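Local coordinates for mobilization protein A (Pseudomonas aeruginosa, PDB 2NS6), which nicks one DNA strand at the plasmid transfer origin and locally unwinds the DNA, as a metal-dependent relaxase of the conjugative relaxosome, at residues V74-P79 and E170-H175. Sequence-based numbering, arbitrary orientation.
Sequences VEFALP and EAWADH
Trp172, on helix 164-181, lays its indole against the end of strand 71-77, where Phe76 meets one face of the ring and Ala77 and Leu78 its edge. CG of Trp172 stands anti to the backbone N (chi1 173°), and the indole reaches out to a strand whose nearest CA, that of Phe76, is 8.3 Å from the CA of Trp172. Followed outward from its backbone, Phe76 meets this face through CB and one edge of its ring. Its CB sits over the pyrrole ring, 4.0 Å from that centroid and 19° off the normal, a CH-pi contact. CG comes next, near Trp172 CE2. CD2 makes the closest approach between the two side chains, 3.4 Å from Trp172 CZ2, over the face but displaced toward the rim. Beyond it CE2 reaches Trp172 CH2 at 3.7 Å and lies about as close to CZ3. The phenyl thus presents an edge to the benzo ring, an edge-to-face pair with centroids 4.5 Å apart and planes at 60°. At the indole edge, near the ring plane, the carbonyl O of Ala77 approaches Trp172 CZ2 to 3.1 Å, while the methyl CD2 of Leu78 abuts Trp172 CH2 at 3.7 Å. No hydrogen bond crosses between 74-79 and 170-175, and apart from the Ala77 carbonyl the contact is aromatic and apolar. Phe94 of helix 84-99 meets the rings of both Phe76 and Trp172, making a three-ring cluster to which Leu5 and Leu90 add aliphatic contacts. Strand 71-77 is also paired with strand 117-124, which carries the manganese ligands His119 and His121. With its buried rings, the contact belongs to the hydrophobic core in which helices 84-99 and 164-181 pack against the antiparallel five-stranded sheet of the MobA/MobL relaxase fold.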
# COMPACT_ATOMS: atom_id res chain seq x y z
N VAL A 74 3.10 5.53 0.29
CA VAL A 74 4.25 5.61 1.16
C VAL A 74 5.48 5.13 0.40
O VAL A 74 5.40 4.16 -0.37
CB VAL A 74 4.07 4.74 2.42
CG1 VAL A 74 5.26 4.92 3.36
CG2 VAL A 74 2.78 5.12 3.14
N GLU A 75 6.61 5.81 0.59
CA GLU A 75 7.86 5.44 -0.08
C GLU A 75 9.00 5.37 0.91
O GLU A 75 9.21 6.31 1.69
CB GLU A 75 8.22 6.43 -1.19
CG GLU A 75 9.29 5.90 -2.13
CD GLU A 75 9.62 6.85 -3.27
OE1 GLU A 75 8.69 7.48 -3.81
OE2 GLU A 75 10.81 6.94 -3.64
N PHE A 76 9.75 4.28 0.88
CA PHE A 76 10.88 4.13 1.79
C PHE A 76 12.05 3.38 1.16
O PHE A 76 11.87 2.43 0.40
CB PHE A 76 10.42 3.42 3.08
CG PHE A 76 9.55 2.22 2.85
CD1 PHE A 76 8.21 2.36 2.51
CD2 PHE A 76 10.07 0.93 2.97
CE1 PHE A 76 7.40 1.25 2.29
CE2 PHE A 76 9.27 -0.19 2.76
CZ PHE A 76 7.93 -0.03 2.42
N ALA A 77 13.26 3.83 1.47
CA ALA A 77 14.47 3.21 0.95
C ALA A 77 14.71 1.89 1.67
O ALA A 77 14.37 1.75 2.85
CB ALA A 77 15.67 4.14 1.13
N LEU A 78 15.31 0.93 0.97
CA LEU A 78 15.61 -0.39 1.53
C LEU A 78 17.13 -0.55 1.76
O LEU A 78 17.93 -0.06 0.96
CB LEU A 78 15.12 -1.49 0.58
CG LEU A 78 13.61 -1.64 0.39
CD1 LEU A 78 13.32 -2.56 -0.77
CD2 LEU A 78 12.98 -2.17 1.68
N PRO A 79 17.53 -1.22 2.85
CA PRO A 79 18.97 -1.40 3.12
C PRO A 79 19.63 -2.18 1.98
O PRO A 79 19.18 -3.27 1.62
CB PRO A 79 18.98 -2.18 4.43
CG PRO A 79 17.71 -1.73 5.11
CD PRO A 79 16.72 -1.74 3.97
N GLU A 170 9.64 6.07 12.71
CA GLU A 170 10.26 5.37 13.83
C GLU A 170 9.97 3.88 13.71
O GLU A 170 10.80 3.04 14.06
CB GLU A 170 9.70 5.88 15.16
CG GLU A 170 10.36 5.23 16.37
CD GLU A 170 9.73 5.65 17.68
OE1 GLU A 170 10.26 5.25 18.74
OE2 GLU A 170 8.71 6.37 17.65
N ALA A 171 8.78 3.55 13.22
CA ALA A 171 8.39 2.16 13.04
C ALA A 171 9.24 1.53 11.94
O ALA A 171 9.75 0.42 12.10
CB ALA A 171 6.91 2.07 12.69
N TRP A 172 9.40 2.24 10.83
CA TRP A 172 10.21 1.73 9.72
C TRP A 172 11.63 1.49 10.20
O TRP A 172 12.23 0.45 9.90
CB TRP A 172 10.21 2.73 8.55
CG TRP A 172 11.16 2.36 7.43
CD1 TRP A 172 12.10 3.17 6.88
CD2 TRP A 172 11.27 1.10 6.76
NE1 TRP A 172 12.80 2.49 5.91
CE2 TRP A 172 12.32 1.22 5.81
CE3 TRP A 172 10.60 -0.12 6.86
CZ2 TRP A 172 12.70 0.17 4.97
CZ3 TRP A 172 10.98 -1.18 6.03
CH2 TRP A 172 12.03 -1.02 5.09
N ALA A 173 12.18 2.44 10.96
CA ALA A 173 13.54 2.34 11.48
C ALA A 173 13.71 1.07 12.32
O ALA A 173 14.63 0.29 12.10
CB ALA A 173 13.86 3.56 12.33
N ASP A 174 12.80 0.88 13.27
CA ASP A 174 12.80 -0.28 14.15
C ASP A 174 12.74 -1.57 13.33
O ASP A 174 13.35 -2.58 13.69
CB ASP A 174 11.59 -0.18 15.10
CG ASP A 174 11.37 -1.43 15.96
OD1 ASP A 174 12.29 -1.82 16.71
OD2 ASP A 174 10.26 -2.02 15.88
N HIS A 175 12.03 -1.53 12.21
CA HIS A 175 11.90 -2.69 11.33
C HIS A 175 13.18 -2.93 10.54
O HIS A 175 13.72 -4.04 10.56
CB HIS A 175 10.70 -2.49 10.39
CG HIS A 175 9.39 -2.87 11.00
ND1 HIS A 175 8.82 -4.11 10.84
CD2 HIS A 175 8.57 -2.18 11.83
CE1 HIS A 175 7.71 -4.18 11.55
NE2 HIS A 175 7.53 -3.03 12.16